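Local coordinates for lysyl oxidase (Pichia pastoris, PDB 1W7C), which probably oxidises primary amines, including peptidyl lysine side chains, to aldehydes with the help of copper and a topaquinone cofactor, at residues N493-L498 with D643-V648; E538-N543 with F603-K608. All blocks are in the same frame, centred on the assembly; numbering follows the deposited sequence.

Interaction 1: residues N493-L498 with D643-V648; sequences NYKVDL and DIVAWV. With CA (calcium ion), chain D.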
loop_
_atom_site.group_PDB
_atom_site.type_symbol
_atom_site.label_atom_id
_atom_site.label_comp_id
_atom_site.label_asym_id
_atom_site.label_seq_id
_atom_site.Cartn_x
_atom_site.Cartn_y
_atom_site.Cartn_z
ATOM N N ASN A 493 8.227 -11.460 11.063
ATOM C CA ASN A 493 9.363 -10.683 11.555
ATOM C C ASN A 493 10.456 -10.672 10.504
ATOM O O ASN A 493 10.835 -11.725 9.995
ATOM C CB ASN A 493 9.917 -11.289 12.844
ATOM C CG ASN A 493 10.957 -10.434 13.491
ATOM O OD1 ASN A 493 12.122 -10.832 13.577
ATOM N ND2 ASN A 493 10.550 -9.261 14.017
ATOM N N TYR A 494 10.976 -9.475 10.222
ATOM C CA TYR A 494 12.131 -9.309 9.353
ATOM C C TYR A 494 13.298 -8.693 10.124
ATOM O O TYR A 494 13.168 -7.684 10.793
ATOM C CB TYR A 494 11.786 -8.384 8.194
ATOM C CG TYR A 494 10.773 -8.937 7.200
ATOM C CD1 TYR A 494 9.416 -8.854 7.479
ATOM C CD2 TYR A 494 11.159 -9.510 6.012
ATOM C CE1 TYR A 494 8.484 -9.369 6.586
ATOM C CE2 TYR A 494 10.259 -10.004 5.128
ATOM C CZ TYR A 494 8.910 -9.922 5.417
ATOM O OH TYR A 494 7.982 -10.387 4.505
ATOM N N LYS A 495 14.467 -9.303 9.978
ATOM C CA LYS A 495 15.713 -8.731 10.470
ATOM C C LYS A 495 16.238 -7.781 9.402
ATOM O O LYS A 495 16.546 -8.216 8.280
ATOM C CB LYS A 495 16.724 -9.829 10.757
ATOM C CG LYS A 495 17.985 -9.347 11.424
ATOM C CD LYS A 495 18.981 -10.498 11.539
ATOM C CE LYS A 495 20.248 -10.117 12.326
ATOM N NZ LYS A 495 21.227 -11.259 12.263
ATOM N N VAL A 496 16.289 -6.490 9.714
ATOM C CA VAL A 496 16.683 -5.464 8.769
ATOM C C VAL A 496 17.929 -4.794 9.339
ATOM O O VAL A 496 17.856 -3.826 10.117
ATOM C CB VAL A 496 15.535 -4.425 8.559
ATOM C CG1 VAL A 496 15.908 -3.411 7.504
ATOM C CG2 VAL A 496 14.212 -5.094 8.181
ATOM N N ASP A 497 19.085 -5.322 8.978
ATOM C CA ASP A 497 20.343 -4.825 9.506
ATOM C C ASP A 497 20.864 -3.747 8.561
ATOM O O ASP A 497 21.817 -3.912 7.802
ATOM C CB ASP A 497 21.325 -5.967 9.714
ATOM C CG ASP A 497 22.620 -5.532 10.295
ATOM O OD1 ASP A 497 22.720 -4.352 10.780
ATOM O OD2 ASP A 497 23.581 -6.347 10.332
ATOM N N LEU A 498 20.233 -2.587 8.674
ATOM C CA LEU A 498 20.652 -1.367 7.988
ATOM C C LEU A 498 22.011 -0.978 8.555
ATOM O O LEU A 498 22.175 -0.976 9.778
ATOM C CB LEU A 498 19.621 -0.226 8.229
ATOM C CG LEU A 498 18.436 -0.252 7.255
ATOM C CD1 LEU A 498 17.198 0.372 7.932
ATOM C CD2 LEU A 498 18.762 0.474 5.984
ATOM N N ASP A 643 26.101 -0.222 16.084
ATOM C CA ASP A 643 25.536 -1.011 14.979
ATOM C C ASP A 643 24.146 -1.460 15.409
ATOM O O ASP A 643 23.992 -2.199 16.398
ATOM C CB ASP A 643 26.438 -2.196 14.724
ATOM C CG ASP A 643 26.036 -2.987 13.532
ATOM O OD1 ASP A 643 24.941 -2.746 12.979
ATOM O OD2 ASP A 643 26.813 -3.872 13.060
ATOM N N ILE A 644 23.137 -0.942 14.718
ATOM C CA ILE A 644 21.740 -1.149 15.049
ATOM C C ILE A 644 21.164 -2.148 14.054
ATOM O O ILE A 644 21.515 -2.183 12.856
ATOM C CB ILE A 644 20.981 0.208 14.974
ATOM C CG1 ILE A 644 21.554 1.186 16.004
ATOM C CG2 ILE A 644 19.472 0.008 15.197
ATOM C CD1 ILE A 644 21.026 2.586 15.910
ATOM N N VAL A 645 20.253 -2.966 14.578
ATOM C CA VAL A 645 19.410 -3.843 13.772
ATOM C C VAL A 645 17.944 -3.463 14.072
ATOM O O VAL A 645 17.568 -3.264 15.238
ATOM C CB VAL A 645 19.604 -5.337 14.170
ATOM C CG1 VAL A 645 18.684 -6.253 13.395
ATOM C CG2 VAL A 645 21.046 -5.732 14.038
ATOM N N ALA A 646 17.148 -3.319 13.002
ATOM C CA ALA A 646 15.710 -3.141 13.155
ATOM C C ALA A 646 15.042 -4.475 12.856
ATOM O O ALA A 646 15.271 -5.082 11.858
ATOM C CB ALA A 646 15.178 -2.061 12.229
ATOM N N TRP A 647 14.183 -4.882 13.778
ATOM C CA TRP A 647 13.387 -6.114 13.630
ATOM C C TRP A 647 11.967 -5.592 13.374
ATOM O O TRP A 647 11.325 -5.059 14.296
ATOM C CB TRP A 647 13.466 -6.947 14.939
ATOM C CG TRP A 647 14.865 -7.284 15.377
ATOM C CD1 TRP A 647 15.631 -6.508 16.150
ATOM C CD2 TRP A 647 15.630 -8.491 15.124
ATOM N NE1 TRP A 647 16.853 -7.101 16.349
ATOM C CE2 TRP A 647 16.881 -8.321 15.735
ATOM C CE3 TRP A 647 15.401 -9.657 14.390
ATOM C CZ2 TRP A 647 17.878 -9.296 15.709
ATOM C CZ3 TRP A 647 16.387 -10.639 14.356
ATOM C CH2 TRP A 647 17.630 -10.446 15.001
ATOM N N VAL A 648 11.539 -5.708 12.108
ATOM C CA VAL A 648 10.362 -5.053 11.601
ATOM C C VAL A 648 9.276 -6.066 11.343
ATOM O O VAL A 648 9.509 -7.074 10.696
ATOM C CB VAL A 648 10.661 -4.269 10.300
ATOM C CG1 VAL A 648 9.429 -3.569 9.853
ATOM C CG2 VAL A 648 11.815 -3.295 10.520
HETATM CA CA CA D . 23.345 -2.243 11.368
HETATM O O HOH W 1 23.914 0.030 11.986
#
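An antiparallel strand pair in the catalytic domain of this copper amine oxidase, 493-498 against 643-648, closes at one end on a calcium ion. Tyr494 with Val648 and Val496 with Ala646 are hydrogen-bonded pairs, while Lys495 and Trp647 form the non-hydrogen-bonded pair between them, where Trp647 CA also lies 3.2 Å from Tyr494 O in a CA-H...O contact. Val496 N reaches Ala646 O at 2.8 Å, nearly in line with the C=O, whereas Ala646 N comes to Val496 O from above the carbonyl plane.

Lys495 carries the side-chain contact on the Trp647 face. With CG opposite the backbone N (chi1 -173°) and an extended chain beyond, its methylenes run alongside the indole; CG sits over the six-membered ring, 3.9 Å from its centroid, in a CH-pi contact. Val645 CG1 lies over the rim of the indole and touches Lys495 CG at 3.7 Å. Asn493 OD1 meets the ring edge at CE3, amide and indole planes 10° apart; bonds from ND2 to Asn649 OD1 and between OD1 and Ser614 OG probably hold the amide so. Replacing Trp647 by alanine would probably open a gap beneath the lysine methylenes and deprive Thr605 OG1 of its indole N-H partner. Val496 CG2 touches Val648 CG2 at 3.8 Å on the other face.

At the calcium end, Asp497 OD1 and Asp643 OD1 each bind the ion at 2.3 Å, joined by Leu498 O, Ile644 O, a water and Asp499 OD1. Ile644 N donates to that water, and Lys65 bridges the outer oxygens of both aspartates, which probably offsets their negative charge.

Strand 329-344 flanks 493-498, where Glu334 takes the Lys495 ammonium; strand 602-606 flanks 643-648, and Phe673 of strand 670-678 packs on Val496 and Val648.

Interaction 2: residues E538-N543 with F603-K608; sequences ENEDFN and FLTKHK. Unlike the reference sequence in segment 538-543: Asn539 (reference Lys). With CA (calcium ion), chain E.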
loop_
_atom_site.group_PDB
_atom_site.type_symbol
_atom_site.label_atom_id
_atom_site.label_comp_id
_atom_site.label_asym_id
_atom_site.label_seq_id
_atom_site.Cartn_x
_atom_site.Cartn_y
_atom_site.Cartn_z
ATOM N N GLU A 538 17.877 6.566 22.343
ATOM C CA GLU A 538 19.194 6.426 22.964
ATOM C C GLU A 538 19.518 5.005 23.411
ATOM O O GLU A 538 20.684 4.658 23.489
ATOM C CB GLU A 538 19.330 7.403 24.147
ATOM C CG GLU A 538 19.274 8.851 23.710
ATOM C CD GLU A 538 19.592 9.844 24.817
ATOM O OE1 GLU A 538 19.802 9.435 25.976
ATOM O OE2 GLU A 538 19.641 11.042 24.510
ATOM N N ASN A 539 18.485 4.222 23.733
ATOM C CA ASN A 539 18.629 2.921 24.384
ATOM C C ASN A 539 17.631 1.963 23.798
ATOM O O ASN A 539 16.585 2.388 23.324
ATOM C CB ASN A 539 18.383 2.979 25.913
ATOM C CG ASN A 539 19.411 3.745 26.638
ATOM O OD1 ASN A 539 19.386 4.972 26.623
ATOM N ND2 ASN A 539 20.346 3.042 27.296
ATOM N N GLU A 540 17.926 0.677 23.868
ATOM C CA GLU A 540 16.955 -0.341 23.524
ATOM C C GLU A 540 15.735 -0.161 24.453
ATOM O O GLU A 540 15.871 -0.035 25.667
ATOM C CB GLU A 540 17.560 -1.730 23.727
ATOM C CG GLU A 540 18.699 -2.033 22.807
ATOM C CD GLU A 540 19.423 -3.335 23.123
ATOM O OE1 GLU A 540 19.450 -3.727 24.320
ATOM O OE2 GLU A 540 19.962 -3.945 22.157
ATOM N N ASP A 541 14.553 -0.211 23.844
ATOM C CA ASP A 541 13.285 -0.030 24.566
ATOM C C ASP A 541 12.581 -1.387 24.626
ATOM O O ASP A 541 12.266 -1.978 23.596
ATOM C CB ASP A 541 12.441 1.033 23.856
ATOM C CG ASP A 541 11.227 1.444 24.639
ATOM O OD1 ASP A 541 10.765 0.703 25.563
ATOM O OD2 ASP A 541 10.709 2.553 24.422
ATOM N N PHE A 542 12.349 -1.904 25.821
ATOM C CA PHE A 542 11.684 -3.187 25.977
ATOM C C PHE A 542 10.301 -3.205 25.326
ATOM O O PHE A 542 9.847 -4.225 24.865
ATOM C CB PHE A 542 11.553 -3.528 27.460
ATOM C CG PHE A 542 11.041 -4.905 27.699
ATOM C CD1 PHE A 542 11.893 -5.992 27.643
ATOM C CD2 PHE A 542 9.695 -5.123 27.917
ATOM C CE1 PHE A 542 11.416 -7.262 27.818
ATOM C CE2 PHE A 542 9.198 -6.421 28.089
ATOM C CZ PHE A 542 10.059 -7.476 28.061
ATOM N N ASN A 543 9.634 -2.056 25.309
ATOM C CA ASN A 543 8.290 -1.926 24.749
ATOM C C ASN A 543 8.260 -1.975 23.226
ATOM O O ASN A 543 7.190 -2.091 22.626
ATOM C CB ASN A 543 7.644 -0.606 25.207
ATOM C CG ASN A 543 7.387 -0.566 26.674
ATOM O OD1 ASN A 543 7.224 -1.588 27.317
ATOM N ND2 ASN A 543 7.328 0.630 27.210
ATOM N N PHE A 603 11.291 -3.375 16.705
ATOM C CA PHE A 603 12.255 -3.271 17.779
ATOM C C PHE A 603 13.598 -2.880 17.202
ATOM O O PHE A 603 13.963 -3.284 16.104
ATOM C CB PHE A 603 12.435 -4.622 18.480
ATOM C CG PHE A 603 11.236 -5.058 19.291
ATOM C CD1 PHE A 603 10.207 -5.785 18.695
ATOM C CD2 PHE A 603 11.121 -4.723 20.603
ATOM C CE1 PHE A 603 9.095 -6.146 19.445
ATOM C CE2 PHE A 603 10.031 -5.103 21.352
ATOM C CZ PHE A 603 8.992 -5.793 20.770
ATOM N N LEU A 604 14.333 -2.064 17.954
ATOM C CA LEU A 604 15.724 -1.694 17.597
ATOM C C LEU A 604 16.673 -2.277 18.609
ATOM O O LEU A 604 16.459 -2.085 19.825
ATOM C CB LEU A 604 15.840 -0.166 17.624
ATOM C CG LEU A 604 14.927 0.568 16.639
ATOM C CD1 LEU A 604 15.001 2.071 16.880
ATOM C CD2 LEU A 604 15.253 0.282 15.199
ATOM N N THR A 605 17.686 -3.015 18.161
ATOM C CA THR A 605 18.665 -3.580 19.065
ATOM C C THR A 605 20.074 -3.328 18.593
ATOM O O THR A 605 20.327 -3.022 17.416
ATOM C CB THR A 605 18.482 -5.086 19.242
ATOM O OG1 THR A 605 18.765 -5.741 17.990
ATOM C CG2 THR A 605 17.042 -5.448 19.685
ATOM N N LYS A 606 21.026 -3.510 19.504
ATOM C CA LYS A 606 22.440 -3.510 19.167
ATOM C C LYS A 606 22.782 -4.822 18.487
ATOM O O LYS A 606 22.524 -5.888 19.016
ATOM C CB LYS A 606 23.267 -3.264 20.433
ATOM C CG LYS A 606 24.748 -3.414 20.282
ATOM C CD LYS A 606 25.443 -3.267 21.661
ATOM C CE LYS A 606 26.889 -3.496 21.629
ATOM N NZ LYS A 606 27.422 -3.168 22.949
ATOM N N HIS A 607 23.428 -4.737 17.344
ATOM C CA HIS A 607 23.809 -5.923 16.594
ATOM C C HIS A 607 24.698 -6.826 17.430
ATOM O O HIS A 607 25.652 -6.351 18.040
ATOM C CB HIS A 607 24.587 -5.576 15.340
ATOM C CG HIS A 607 24.964 -6.784 14.544
ATOM N ND1 HIS A 607 26.092 -7.529 14.813
ATOM C CD2 HIS A 607 24.283 -7.458 13.596
ATOM C CE1 HIS A 607 26.104 -8.595 14.028
ATOM N NE2 HIS A 607 25.029 -8.559 13.252
ATOM N N LYS A 608 24.411 -8.125 17.441
ATOM C CA LYS A 608 25.302 -9.128 18.041
ATOM C C LYS A 608 25.266 -10.391 17.207
ATOM O O LYS A 608 24.214 -10.827 16.743
ATOM C CB LYS A 608 24.867 -9.456 19.458
ATOM C CG LYS A 608 24.994 -8.298 20.453
ATOM C CD LYS A 608 24.566 -8.634 21.859
ATOM C CE LYS A 608 24.777 -7.446 22.773
ATOM N NZ LYS A 608 24.364 -7.638 24.175
HETATM CA CA CA E . 20.700 -5.756 23.638
HETATM O O HOH W 2 12.807 -1.617 20.659
HETATM O O HOH W 3 14.641 -0.362 20.978
HETATM O O HOH W 4 21.450 -6.596 21.517
HETATM O O HOH W 5 21.512 -7.960 24.216
#
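This is a polar, water-mediated contact between a loop and a strand end, with a second calcium ion at one end: residues 538-543, in the loop between strands 526-536 and 553-559, run past the end of strand 602-606. The one direct hydrogen bond joins Lys606 N to Glu540 OE2 at 2.9 Å. It is nearly straight (171°) and uses the anti lone pair, the one turned away from OE1. The same carboxylate grips the calcium with both oxygens, OE1 and OE2 each 2.5 Å from the metal, so OE2 serves ion and backbone amide together. Metal and amide together fix the rotation of the carboxylate. Glu540 reaches them with CG opposite its carbonyl carbon (chi1 -65°) and an extended chain, CG passing 3.7 Å from Leu604 O and OE2 lying 3.5 Å from Thr605 CB.

Two waters link the backbones further along. One donates to Asp541 O and accepts from Leu604 N; the other accepts from Asp541 N and donates to Leu604 O at 2.8 Å. Each water thus joins one N-H and one C=O of Asp541 and Leu604. Beyond these waters, the Phe603 ring turns its edge to the loop, CE2 standing 3.6 Å from Phe542 O, close to the ring plane.

Two other waters bind the calcium: one lies 2.8 Å from Lys606 O and probably donates to it, while the other accepts from Lys608 NZ, an ammonium that also forms a salt bridge with Glu637. With Phe633 O, Asp635 and Glu637 completing the shell, the result is a loop-built calcium site with a bidentate glutamate and oxygen-only ligands, in which Glu540 and residues 633-637 supply the protein ligands and strand 602-606 is tied in through water and the Lys606 N bond.

How the interactions relate
Both contacts belong to one region of the catalytic domain, and strands 602-606 and 642-654 join them as sheet neighbours. Trp647 N probably bonds to Phe603 O and His607 N to Asp643 O, while the His607 ring packs on Asp497 and Val645. Interaction 1 is the buried one, held by direct backbone bonds and apolar side chains, with calcium fastening one end of a regular strand pair. Interaction 2 is smaller and only partly buried; its loop meets the strand through one carboxylate, ordered waters and a ring edge. Their calcium ions differ accordingly: the first draws most of its ligands from the paired strands, the second from loops.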